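Local structure of uncharacterized protein (Xanthomonas campestris pv. campestris, 3HIU) at residues M17-E22 with Q51-V56; E33-L38 with E149-A154; K39-I42 with E47-Q50; H105-S110 with Q135-M140; A117-G122 with I129-L134. The protein is of unknown function but belongs to the DUF892 family of the ferritin-like clan, forming a long four-helix bundle that binds a sodium ion in its interior. All blocks are in the same frame, centred on the assembly; numbering follows the deposited sequence.

Contact 1. Residues M17-E22 with Q51-V56. With NA (sodium ion), chain J.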
# COMPACT_ATOMS: atom_id res chain seq x y z
N MSE B 17 1.48 -9.59 10.09
CA MSE B 17 1.55 -8.97 8.78
C MSE B 17 2.55 -9.74 7.90
O MSE B 17 2.31 -9.95 6.71
CB MSE B 17 1.96 -7.51 8.96
CG MSE B 17 1.87 -6.67 7.72
SE MSE B 17 2.77 -4.98 8.08
CE MSE B 17 1.85 -4.51 9.73
N GLU B 18 3.66 -10.15 8.49
CA GLU B 18 4.70 -10.90 7.77
C GLU B 18 4.24 -12.29 7.40
O GLU B 18 4.72 -12.87 6.44
CB GLU B 18 5.97 -11.01 8.61
CG GLU B 18 6.65 -9.68 8.88
CD GLU B 18 7.10 -9.01 7.62
OE1 GLU B 18 7.11 -9.67 6.55
OE2 GLU B 18 7.46 -7.81 7.68
N LYS B 19 3.33 -12.84 8.14
CA LYS B 19 2.78 -14.16 7.83
C LYS B 19 1.78 -14.06 6.68
O LYS B 19 1.70 -14.95 5.83
CB LYS B 19 2.13 -14.78 9.07
CG LYS B 19 3.05 -14.91 10.29
CD LYS B 19 4.04 -16.06 10.12
CE LYS B 19 5.32 -15.82 10.90
NZ LYS B 19 6.38 -16.82 10.53
N GLU B 20 1.03 -12.96 6.65
CA GLU B 20 0.11 -12.67 5.55
C GLU B 20 0.89 -12.31 4.29
O GLU B 20 0.50 -12.68 3.18
CB GLU B 20 -0.82 -11.51 5.94
CG GLU B 20 -1.60 -10.93 4.77
CD GLU B 20 -2.27 -9.60 5.10
OE1 GLU B 20 -1.84 -8.93 6.06
OE2 GLU B 20 -3.24 -9.24 4.39
N ALA B 21 1.98 -11.59 4.47
CA ALA B 21 2.85 -11.26 3.35
C ALA B 21 3.41 -12.56 2.77
O ALA B 21 3.36 -12.78 1.56
CB ALA B 21 3.98 -10.32 3.78
N GLU B 22 3.93 -13.42 3.65
CA GLU B 22 4.57 -14.66 3.23
C GLU B 22 3.63 -15.58 2.45
O GLU B 22 4.06 -16.26 1.51
CB GLU B 22 5.17 -15.41 4.43
CG GLU B 22 5.54 -16.84 4.11
CD GLU B 22 5.97 -17.62 5.34
OE1 GLU B 22 6.54 -17.00 6.27
OE2 GLU B 22 5.72 -18.85 5.38
N GLN B 51 12.35 -14.90 7.40
CA GLN B 51 13.41 -14.43 8.28
C GLN B 51 13.08 -13.12 9.01
O GLN B 51 13.63 -12.83 10.06
CB GLN B 51 14.72 -14.30 7.51
CG GLN B 51 15.23 -15.63 7.01
CD GLN B 51 16.73 -15.62 6.82
OE1 GLN B 51 17.32 -14.59 6.49
NE2 GLN B 51 17.36 -16.77 7.02
N GLN B 52 12.17 -12.34 8.44
CA GLN B 52 11.71 -11.12 9.09
C GLN B 52 10.97 -11.42 10.38
O GLN B 52 11.44 -11.09 11.46
CB GLN B 52 10.81 -10.30 8.15
CG GLN B 52 11.61 -9.38 7.28
CD GLN B 52 10.80 -8.82 6.14
OE1 GLN B 52 9.57 -8.89 6.13
NE2 GLN B 52 11.50 -8.27 5.15
N SER B 53 9.80 -12.05 10.26
CA SER B 53 8.97 -12.37 11.41
C SER B 53 9.75 -13.20 12.44
O SER B 53 9.60 -13.00 13.64
CB SER B 53 7.71 -13.10 10.97
OG SER B 53 8.02 -14.26 10.23
N ALA B 54 10.58 -14.13 11.99
CA ALA B 54 11.44 -14.87 12.90
C ALA B 54 12.32 -13.89 13.66
O ALA B 54 12.72 -14.14 14.79
CB ALA B 54 12.28 -15.87 12.15
N GLY B 55 12.64 -12.78 13.01
CA GLY B 55 13.37 -11.71 13.68
C GLY B 55 12.42 -10.97 14.60
O GLY B 55 12.77 -10.60 15.72
N VAL B 56 11.21 -10.74 14.12
CA VAL B 56 10.20 -10.10 14.92
C VAL B 56 9.96 -10.95 16.16
O VAL B 56 9.83 -10.43 17.28
CB VAL B 56 8.89 -9.91 14.13
CG1 VAL B 56 7.83 -9.32 15.01
CG2 VAL B 56 9.12 -9.01 12.94
NA NA J . 8.07 -9.06 3.75
O HOH W 1 6.78 -15.15 8.16
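E18 and Q52 meet inside the ferritin-like four-helix bundle, beside its sodium site, where helices 2-28 and 36-62 run antiparallel. The short axes pass 9.3 Å apart at 166°, and E18 lies level with S53. The tie between the helices starts low on the side chains, with E18 CB 3.6 Å from S53 CB. Beyond CG the glutamate bends (chi2 -62°) and carries its carboxylate to the end of the extended Q52 side chain. The two flat groups cross with their planes 78° apart. E18 OE2 is 2.8 Å from Q52 OE1, and as both are acceptors this is no hydrogen bond; the crowding is too tight to trust in detail. Q52 OE1 also coordinates the sodium at 2.8 Å, with T49 as the other protein ligand. The amide nitrogen, NE2, is hydrogen-bonded to Q136.

At the outer margin K19 folds back at chi2, its end approaching S53. One water takes a hydrogen bond from K19 NZ at 2.9 Å, gives one to E22 OE1 at 2.7 Å and bonds S53 OG at 2.6 Å. The chemistry is thus split: a water-mediated polar link lies outside, and inside is a cluster of oxygens whose mutual repulsion the cation probably offsets; the NE2 bond to Q136 is consistent with the amide oxygen facing the sodium.

Contact 2. Residues E33-L38 with E149-A154. With EDO (1,2-ethanediol), chain K; EDO (1,2-ethanediol), chain P.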
# COMPACT_ATOMS: atom_id res chain seq x y z
N GLU B 33 3.65 -17.06 -15.14
CA GLU B 33 4.06 -17.90 -16.24
C GLU B 33 5.00 -17.15 -17.15
O GLU B 33 5.78 -17.76 -17.87
CB GLU B 33 2.85 -18.31 -17.07
CG GLU B 33 1.62 -18.66 -16.26
CD GLU B 33 0.39 -18.86 -17.14
OE1 GLU B 33 -0.06 -17.89 -17.79
OE2 GLU B 33 -0.13 -20.00 -17.16
N HIS B 34 4.91 -15.83 -17.14
CA HIS B 34 5.54 -15.03 -18.19
C HIS B 34 6.61 -14.00 -17.75
O HIS B 34 7.09 -13.22 -18.57
CB HIS B 34 4.46 -14.35 -19.06
CG HIS B 34 3.49 -15.30 -19.71
ND1 HIS B 34 2.12 -15.07 -19.73
CD2 HIS B 34 3.68 -16.47 -20.37
CE1 HIS B 34 1.53 -16.06 -20.38
NE2 HIS B 34 2.45 -16.92 -20.77
N TYR B 35 6.99 -14.01 -16.47
CA TYR B 35 7.98 -13.04 -15.98
C TYR B 35 8.96 -13.69 -15.03
O TYR B 35 8.86 -13.52 -13.81
CB TYR B 35 7.29 -11.88 -15.27
CG TYR B 35 6.09 -11.39 -16.00
CD1 TYR B 35 6.19 -10.39 -16.95
CD2 TYR B 35 4.84 -11.95 -15.77
CE1 TYR B 35 5.09 -9.95 -17.64
CE2 TYR B 35 3.73 -11.52 -16.46
CZ TYR B 35 3.86 -10.52 -17.39
OH TYR B 35 2.75 -10.09 -18.08
N PRO B 36 9.93 -14.43 -15.58
CA PRO B 36 10.91 -15.15 -14.77
C PRO B 36 11.58 -14.24 -13.74
O PRO B 36 11.89 -14.69 -12.64
CB PRO B 36 11.93 -15.63 -15.81
CG PRO B 36 11.18 -15.68 -17.09
CD PRO B 36 10.19 -14.55 -17.02
N GLU B 37 11.79 -12.98 -14.08
CA GLU B 37 12.43 -12.05 -13.17
C GLU B 37 11.48 -11.83 -12.00
O GLU B 37 11.83 -12.06 -10.85
CB GLU B 37 12.73 -10.73 -13.86
CG GLU B 37 14.16 -10.24 -13.67
CD GLU B 37 15.16 -11.05 -14.48
OE1 GLU B 37 15.63 -10.55 -15.52
OE2 GLU B 37 15.46 -12.20 -14.07
N LEU B 38 10.27 -11.38 -12.32
CA LEU B 38 9.24 -11.15 -11.32
C LEU B 38 9.22 -12.32 -10.37
O LEU B 38 9.56 -12.18 -9.19
CB LEU B 38 7.88 -11.05 -12.00
CG LEU B 38 6.87 -10.00 -11.57
CD1 LEU B 38 5.51 -10.45 -12.04
CD2 LEU B 38 6.89 -9.76 -10.05
N GLU B 149 6.25 -1.29 -15.23
CA GLU B 149 5.85 -0.85 -16.55
C GLU B 149 6.01 -1.93 -17.63
O GLU B 149 5.14 -2.08 -18.48
CB GLU B 149 6.58 0.44 -16.92
CG GLU B 149 5.84 1.27 -17.94
CD GLU B 149 6.59 2.52 -18.32
OE1 GLU B 149 7.47 2.94 -17.54
OE2 GLU B 149 6.30 3.08 -19.40
N ALA B 150 7.12 -2.68 -17.59
CA ALA B 150 7.36 -3.72 -18.60
C ALA B 150 6.32 -4.83 -18.48
O ALA B 150 5.81 -5.34 -19.48
CB ALA B 150 8.76 -4.31 -18.47
N ILE B 151 6.01 -5.19 -17.23
CA ILE B 151 5.05 -6.25 -16.94
C ILE B 151 3.68 -5.89 -17.47
O ILE B 151 2.98 -6.74 -18.03
CB ILE B 151 4.92 -6.51 -15.46
CG1 ILE B 151 6.26 -7.03 -14.91
CG2 ILE B 151 3.81 -7.52 -15.22
CD1 ILE B 151 6.31 -7.13 -13.39
N VAL B 152 3.29 -4.63 -17.30
CA VAL B 152 2.02 -4.13 -17.81
C VAL B 152 1.97 -4.20 -19.35
O VAL B 152 1.02 -4.73 -19.94
CB VAL B 152 1.76 -2.69 -17.35
CG1 VAL B 152 0.54 -2.13 -18.07
CG2 VAL B 152 1.55 -2.65 -15.85
N VAL B 153 2.99 -3.65 -19.98
CA VAL B 153 3.07 -3.59 -21.43
C VAL B 153 3.02 -4.99 -22.03
O VAL B 153 2.18 -5.28 -22.89
CB VAL B 153 4.34 -2.89 -21.86
CG1 VAL B 153 4.55 -3.07 -23.35
CG2 VAL B 153 4.25 -1.42 -21.48
N ALA B 154 3.92 -5.85 -21.58
CA ALA B 154 3.97 -7.22 -22.08
C ALA B 154 2.61 -7.87 -21.92
O ALA B 154 2.18 -8.65 -22.77
CB ALA B 154 5.04 -8.01 -21.36
C1 EDO K . 9.42 -9.07 -15.15
O1 EDO K . 9.96 -8.93 -13.85
C2 EDO K . 10.32 -10.00 -15.95
O2 EDO K . 10.31 -11.29 -15.34
C1 EDO P . 0.52 -13.69 -16.92
O1 EDO P . 0.33 -12.30 -17.21
C2 EDO P . 1.21 -13.88 -15.58
O2 EDO P . 2.12 -14.97 -15.70
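I151 wedges its two branches between Y35 and L38, and the tight half of this contact lies there. With CG1 beside the backbone N (chi1 -64°), the fork of I151 sends CG2 onto the tyrosine and the CG1-CD1 arm toward the leucine. CG2 sits over one face of the Y35 ring in a CH-pi contact, 3.9 Å from the centroid and 23° off the normal, displaced toward the rim. The opposite face of the ring is packed by H34 CB. L38 CG comes to 3.4 Å from I151 CD1, closer than usual for two carbons, and the two side chains cross at about a right angle. The chi1 of L38, -138°, lies away from the usual staggered positions, consistent with close packing.

A154 is looser: its CB stands near the ring plane at the Y35 edge, 4.2 Å from CE1. On the loop side ethanediol, probably from the crystallisation liquor, is bound. The E33 N-H points almost straight at O2 of one molecule (chain P), at 2.7 Å, and H34 N reaches the same O2 at 3.3 Å. A second ethanediol (chain K) has its C1 3.8 Å from I151 CG1; the position of its O2 is doubtful.

Y35 occupies the N-cap position of helix 36-62, so the contact pins the start of that helix to the late part of helix 124-159. V97 of helix 94-120 packs on both L38 and I151, W143 also meets L38, and V116 of the second subunit touches V152 and V153 of segment 149-154.

Contact 3. Residues K39-I42 with E47-Q50. With NA (sodium ion), chain J; EDO (1,2-ethanediol), chain N.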
# COMPACT_ATOMS: atom_id res chain seq x y z
N LYS B 39 8.83 -13.47 -10.89
CA LYS B 39 8.68 -14.70 -10.12
C LYS B 39 9.93 -15.00 -9.30
O LYS B 39 9.84 -15.29 -8.10
CB LYS B 39 8.37 -15.87 -11.07
CG LYS B 39 8.32 -17.24 -10.42
CD LYS B 39 8.10 -18.31 -11.48
CE LYS B 39 7.41 -19.53 -10.89
NZ LYS B 39 6.98 -20.48 -11.95
N ARG B 40 11.08 -14.93 -9.95
CA ARG B 40 12.37 -15.12 -9.30
C ARG B 40 12.46 -14.20 -8.07
O ARG B 40 12.95 -14.61 -7.01
CB ARG B 40 13.51 -14.81 -10.27
CG ARG B 40 14.87 -15.35 -9.86
CD ARG B 40 16.01 -14.35 -10.16
NE ARG B 40 16.26 -14.13 -11.58
CZ ARG B 40 17.41 -13.69 -12.08
NH1 ARG B 40 18.43 -13.43 -11.26
NH2 ARG B 40 17.56 -13.52 -13.38
N ARG B 41 11.99 -12.96 -8.21
CA ARG B 41 12.10 -11.98 -7.14
C ARG B 41 11.21 -12.34 -5.94
O ARG B 41 11.66 -12.38 -4.80
CB ARG B 41 11.77 -10.57 -7.65
CG ARG B 41 12.53 -9.47 -6.90
CD ARG B 41 13.18 -10.03 -5.64
NE ARG B 41 13.54 -9.02 -4.65
CZ ARG B 41 13.72 -9.28 -3.36
NH1 ARG B 41 13.57 -10.51 -2.89
NH2 ARG B 41 14.05 -8.30 -2.52
N ILE B 42 9.95 -12.59 -6.21
CA ILE B 42 9.01 -12.90 -5.15
C ILE B 42 9.48 -14.11 -4.33
O ILE B 42 9.38 -14.11 -3.10
CB ILE B 42 7.62 -13.12 -5.73
CG1 ILE B 42 7.18 -11.87 -6.48
CG2 ILE B 42 6.64 -13.46 -4.63
CD1 ILE B 42 6.91 -10.70 -5.56
N GLU B 47 11.42 -16.05 1.23
CA GLU B 47 12.43 -16.52 2.18
C GLU B 47 12.91 -15.40 3.11
O GLU B 47 13.06 -15.61 4.31
CB GLU B 47 13.61 -17.14 1.43
CG GLU B 47 13.25 -18.42 0.67
CD GLU B 47 13.23 -19.64 1.57
OE1 GLU B 47 12.61 -20.66 1.19
OE2 GLU B 47 13.83 -19.57 2.66
N GLU B 48 13.13 -14.22 2.55
CA GLU B 48 13.43 -13.03 3.34
C GLU B 48 12.35 -12.75 4.40
O GLU B 48 12.68 -12.46 5.55
CB GLU B 48 13.61 -11.80 2.42
CG GLU B 48 15.02 -11.64 1.85
CD GLU B 48 15.06 -11.14 0.39
OE1 GLU B 48 16.06 -11.43 -0.30
OE2 GLU B 48 14.10 -10.48 -0.06
N THR B 49 11.07 -12.85 4.01
CA THR B 49 9.95 -12.63 4.94
C THR B 49 9.99 -13.60 6.10
O THR B 49 9.92 -13.20 7.26
CB THR B 49 8.58 -12.79 4.25
OG1 THR B 49 8.27 -11.60 3.52
CG2 THR B 49 7.49 -13.01 5.29
N GLN B 50 10.09 -14.89 5.79
CA GLN B 50 10.20 -15.90 6.82
C GLN B 50 11.25 -15.49 7.87
O GLN B 50 11.05 -15.68 9.07
CB GLN B 50 10.54 -17.25 6.20
CG GLN B 50 9.47 -17.72 5.24
CD GLN B 50 9.96 -18.79 4.29
OE1 GLN B 50 11.12 -19.21 4.35
NE2 GLN B 50 9.08 -19.25 3.41
NA NA J . 8.07 -9.06 3.75
C1 EDO N . 10.38 -20.71 -10.66
O1 EDO N . 11.66 -20.44 -10.08
C2 EDO N . 10.51 -21.53 -11.93
O2 EDO N . 9.53 -21.05 -12.84
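R41 and E48, about two helical turns apart on helix 36-62, form a salt bridge along the same helix. The ionic part is end-on: NH1 and NH2 both address the single atom E48 OE2. R41 NH1 gives the shorter and straighter bond, 2.9 Å from E48 OE2 with an N-H...O angle of 162°, whereas R41 NH2 lies 3.3 Å from the same OE2 in a more bent bond. The oxygen lies essentially in the guanidinium plane, yet the carboxylate is turned 77° to that plane, so the two nitrogens approach its syn side from opposite faces. R41 leaves its backbone pointing away and comes back through a nearly eclipsed chi2 of -13° that swings the guanidinium toward E48.

Hydrogen bonds from the turn between complete the grip on the carboxylate: H45 ND1 bonds to E48 OE2 and Q44 NE2 to OE1. Farther back on the helix, K39 is extended and its NZ is hydrogen-bonded, at 2.8 Å, to O2 of an ethanediol that also bonds E43.

Metal coordination is the third kind. T49, the residue after E48, turns OG1 to the sodium at 2.6 Å, beside Q52.

Packing comes last: the R41 chain rests on M140 and W143 of helix 124-159. The convergence on OE2 of two arginine N-H groups and an imidazole nitrogen probably spreads the negative charge of E48 and holds its carboxylate in one rotation. E48 in turn probably helps to orient H45, whose other nitrogen is bonded to E137 near the sodium.

Contact 4. Residues H105-S110 with Q135-M140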
# COMPACT_ATOMS: atom_id res chain seq x y z
N HIS B 105 4.28 -1.16 0.98
CA HIS B 105 4.23 0.17 1.58
C HIS B 105 3.47 0.19 2.91
O HIS B 105 3.80 0.95 3.81
CB HIS B 105 3.72 1.20 0.57
CG HIS B 105 4.80 1.77 -0.29
ND1 HIS B 105 5.12 1.25 -1.53
CD2 HIS B 105 5.68 2.78 -0.08
CE1 HIS B 105 6.13 1.93 -2.05
NE2 HIS B 105 6.48 2.86 -1.19
N LEU B 106 2.47 -0.68 3.04
CA LEU B 106 1.89 -0.94 4.34
C LEU B 106 3.02 -1.32 5.28
O LEU B 106 3.15 -0.78 6.36
CB LEU B 106 0.87 -2.08 4.26
CG LEU B 106 0.04 -2.31 5.53
CD1 LEU B 106 -0.54 -1.00 6.02
CD2 LEU B 106 -1.07 -3.33 5.27
N GLU B 107 3.85 -2.26 4.84
CA GLU B 107 4.96 -2.72 5.66
C GLU B 107 5.94 -1.60 6.02
O GLU B 107 6.30 -1.44 7.20
CB GLU B 107 5.69 -3.89 4.98
CG GLU B 107 4.89 -5.19 4.97
CD GLU B 107 5.74 -6.39 4.58
OE1 GLU B 107 6.00 -7.25 5.44
OE2 GLU B 107 6.16 -6.46 3.40
N ILE B 108 6.39 -0.85 5.02
CA ILE B 108 7.22 0.33 5.26
C ILE B 108 6.66 1.18 6.40
O ILE B 108 7.25 1.26 7.48
CB ILE B 108 7.33 1.21 3.99
CG1 ILE B 108 8.14 0.49 2.91
CG2 ILE B 108 7.96 2.55 4.32
CD1 ILE B 108 7.74 0.86 1.49
N ALA B 109 5.51 1.80 6.18
CA ALA B 109 4.90 2.62 7.20
C ALA B 109 4.96 1.96 8.58
O ALA B 109 5.38 2.58 9.55
CB ALA B 109 3.48 2.98 6.82
N SER B 110 4.56 0.69 8.66
CA SER B 110 4.53 0.01 9.96
C SER B 110 5.90 -0.09 10.61
O SER B 110 6.06 0.16 11.80
CB SER B 110 3.95 -1.39 9.80
OG SER B 110 2.78 -1.33 9.02
N GLN B 135 14.41 -1.61 5.28
CA GLN B 135 15.23 -1.40 4.08
C GLN B 135 14.94 -2.47 3.02
O GLN B 135 15.01 -2.20 1.82
CB GLN B 135 16.73 -1.39 4.43
CG GLN B 135 17.52 -0.20 3.86
CD GLN B 135 18.01 -0.39 2.42
OE1 GLN B 135 18.34 -1.50 2.00
NE2 GLN B 135 18.06 0.71 1.66
N GLN B 136 14.60 -3.67 3.48
CA GLN B 136 14.23 -4.76 2.57
C GLN B 136 12.87 -4.52 1.91
O GLN B 136 12.66 -4.90 0.75
CB GLN B 136 14.20 -6.10 3.32
CG GLN B 136 15.48 -6.43 4.09
CD GLN B 136 15.44 -7.81 4.73
OE1 GLN B 136 14.36 -8.32 5.05
NE2 GLN B 136 16.60 -8.42 4.90
N GLU B 137 11.95 -3.90 2.64
CA GLU B 137 10.62 -3.59 2.10
C GLU B 137 10.78 -2.50 1.06
O GLU B 137 10.20 -2.56 -0.03
CB GLU B 137 9.66 -3.16 3.20
CG GLU B 137 9.54 -4.15 4.35
CD GLU B 137 9.52 -5.58 3.87
OE1 GLU B 137 8.92 -5.87 2.81
OE2 GLU B 137 10.10 -6.43 4.55
N ILE B 138 11.60 -1.51 1.38
CA ILE B 138 11.92 -0.45 0.43
C ILE B 138 12.59 -1.02 -0.81
O ILE B 138 12.18 -0.72 -1.94
CB ILE B 138 12.81 0.60 1.06
CG1 ILE B 138 11.97 1.50 1.98
CG2 ILE B 138 13.50 1.42 -0.02
CD1 ILE B 138 12.76 2.41 2.88
N GLU B 139 13.61 -1.83 -0.61
CA GLU B 139 14.30 -2.52 -1.70
C GLU B 139 13.30 -3.26 -2.59
O GLU B 139 13.32 -3.14 -3.82
CB GLU B 139 15.32 -3.50 -1.11
CG GLU B 139 16.53 -3.81 -2.00
CD GLU B 139 16.41 -5.13 -2.74
OE1 GLU B 139 15.45 -5.30 -3.51
OE2 GLU B 139 17.30 -5.98 -2.56
N MSE B 140 12.41 -4.02 -1.96
CA MSE B 140 11.44 -4.86 -2.68
C MSE B 140 10.40 -4.03 -3.43
O MSE B 140 10.10 -4.29 -4.60
CB MSE B 140 10.76 -5.82 -1.70
CG MSE B 140 9.73 -6.77 -2.32
SE MSE B 140 10.42 -7.95 -3.73
CE MSE B 140 9.20 -9.43 -3.50
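E137 reaches across from helix 124-159 to helix 94-120, meeting I108 first and then E107. Its CB lies 4.0 Å from I108 CG1, the two side chains sliding past each other in opposite directions. CG follows, 3.9 Å from E107 CB. With CG beside the backbone N (chi1 -54°) and a second bend at chi2, the chain curls over and brings CD to 3.5 Å from E107 OE2. At the tip, E137 OE1 stands 2.9 Å from that same E107 OE2, two like-charged acceptors with their carboxylate planes 50° apart. Partners from helix 36-62 probably ease the pair: H45 NE2 is hydrogen-bonded to E137 OE1, while Q52 NE2 makes a weak bond to OE2. The sodium, about 3 Å from the nearest E107 side-chain atom, probably lessens the repulsion too.

Away from the acids, I108 CG1 meets I138 CG1 at 4.1 Å, the side chains crossing at about a right angle. The short axes pass 8.9 Å apart at a signed crossing angle of -152°. Antiparallel helices turning glutamates inward beside a cation, with a histidine bonded to one of them, recall the metal-binding core of ferritin-like four-helix bundles, although only sodium is seen here.

Contact 5. Residues A117-G122 with I129-L134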
# COMPACT_ATOMS: atom_id res chain seq x y z
N ALA B 117 8.58 3.34 18.08
CA ALA B 117 8.11 2.72 19.32
C ALA B 117 9.24 1.96 20.02
O ALA B 117 9.19 1.72 21.23
CB ALA B 117 6.93 1.77 19.05
N ALA B 118 10.26 1.59 19.25
CA ALA B 118 11.46 0.96 19.82
C ALA B 118 12.40 2.02 20.40
O ALA B 118 12.89 1.88 21.52
CB ALA B 118 12.17 0.13 18.77
N ARG B 119 12.66 3.08 19.64
CA ARG B 119 13.52 4.14 20.14
C ARG B 119 12.97 4.70 21.45
O ARG B 119 13.67 4.70 22.48
CB ARG B 119 13.71 5.23 19.08
CG ARG B 119 14.75 4.83 18.03
CD ARG B 119 14.94 5.85 16.92
NE ARG B 119 15.86 5.32 15.91
CZ ARG B 119 16.03 5.84 14.70
NH1 ARG B 119 15.33 6.91 14.32
NH2 ARG B 119 16.88 5.29 13.85
N SER B 120 11.71 5.14 21.41
CA SER B 120 11.02 5.66 22.60
C SER B 120 11.11 4.71 23.80
O SER B 120 11.18 5.15 24.95
CB SER B 120 9.56 5.99 22.27
OG SER B 120 8.72 5.92 23.41
N ALA B 121 11.11 3.40 23.53
CA ALA B 121 11.18 2.38 24.57
C ALA B 121 12.63 2.11 24.99
O ALA B 121 12.88 1.32 25.90
CB ALA B 121 10.51 1.10 24.11
N GLY B 122 13.57 2.76 24.31
CA GLY B 122 14.98 2.58 24.59
C GLY B 122 15.44 1.16 24.31
O GLY B 122 16.40 0.69 24.91
N ILE B 129 16.76 -4.16 14.23
CA ILE B 129 16.01 -5.20 13.55
C ILE B 129 15.06 -4.50 12.58
O ILE B 129 15.09 -4.75 11.37
CB ILE B 129 15.15 -6.06 14.52
CG1 ILE B 129 16.00 -6.60 15.67
CG2 ILE B 129 14.52 -7.23 13.78
CD1 ILE B 129 16.84 -7.80 15.29
N CYS B 130 14.26 -3.60 13.13
CA CYS B 130 13.17 -3.00 12.39
C CYS B 130 13.61 -2.11 11.23
O CYS B 130 12.92 -2.02 10.22
CB CYS B 130 12.27 -2.23 13.34
SG CYS B 130 11.50 -3.32 14.53
N GLU B 131 14.75 -1.46 11.38
CA GLU B 131 15.26 -0.61 10.31
C GLU B 131 15.79 -1.48 9.18
O GLU B 131 15.80 -1.07 8.01
CB GLU B 131 16.37 0.33 10.82
CG GLU B 131 15.89 1.46 11.72
CD GLU B 131 17.01 2.04 12.59
OE1 GLU B 131 18.19 1.95 12.19
OE2 GLU B 131 16.71 2.58 13.67
N ASP B 132 16.22 -2.69 9.54
CA ASP B 132 16.80 -3.60 8.56
C ASP B 132 15.70 -4.28 7.76
O ASP B 132 15.80 -4.39 6.54
CB ASP B 132 17.73 -4.61 9.23
CG ASP B 132 19.06 -4.00 9.63
OD1 ASP B 132 19.56 -3.13 8.88
OD2 ASP B 132 19.61 -4.38 10.69
N ILE B 133 14.64 -4.71 8.45
CA ILE B 133 13.46 -5.21 7.76
C ILE B 133 12.89 -4.11 6.85
O ILE B 133 12.48 -4.36 5.72
CB ILE B 133 12.37 -5.69 8.76
CG1 ILE B 133 12.83 -6.96 9.48
CG2 ILE B 133 11.03 -5.94 8.04
CD1 ILE B 133 11.95 -7.36 10.66
N LEU B 134 12.88 -2.88 7.37
CA LEU B 134 12.38 -1.73 6.61
C LEU B 134 13.08 -1.54 5.27
O LEU B 134 12.43 -1.34 4.25
CB LEU B 134 12.49 -0.45 7.46
CG LEU B 134 12.41 0.88 6.69
CD1 LEU B 134 11.08 1.01 5.94
CD2 LEU B 134 12.60 2.03 7.66
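R119 and E131 join the end of helix 94-120 to the first turns of helix 124-159 by a salt bridge at the bundle surface. R119 is extended from CG to NE, which carries its guanidinium over the gap between the helices, and E131, extended beyond CG, comes to meet it. R119 NH2 stands 2.7 Å from E131 OE2, but the hydrogen bond is weak, as its N-H...O angle is 120°. The groups are turned 73° from each other, so the two-on-two pairing of a flat bidentate bridge does not arise; E131 OE1 is 4.0 Å from the same NH2.

Backbone groups are met mainly within each helix. At the end of helix 94-120 the chain closes in a Schellman motif: G122, at phi 63°, gives its N-H to R119 O at 2.7 Å, so the carbonyl of the bridging arginine serves the C-cap. A121 N makes only weak bonds to A117 O and A118 O. In the partner helix I133 N bonds I129 O at 3.0 Å, and L134 N bonds C130 O likewise.

With one bent N-H and a single carboxylate oxygen engaged, the attraction is probably more electrostatic than directional, and it ties the two arms of the hairpin together close to their turn.

The sodium draws three contacts together: Q52 of contact 1 and T49 of contact 3 bind it, and the E107 side chain of contact 4 comes within about 3 Å of it at the nearest atoms. Contacts 1 and 4 have centres 12 Å apart and meet directly, with E18 OE2 2.7 Å from E107 OE1. Contact 3 joins contact 4 where I42 packs on M140. Contact 5 lies toward one end of the bundle, its I133 packing on Q52 and V56 and its L134 on I108. Contact 2 stands at the other end, its centre 35 Å from that of contact 5 and 26 Å from that of contact 1.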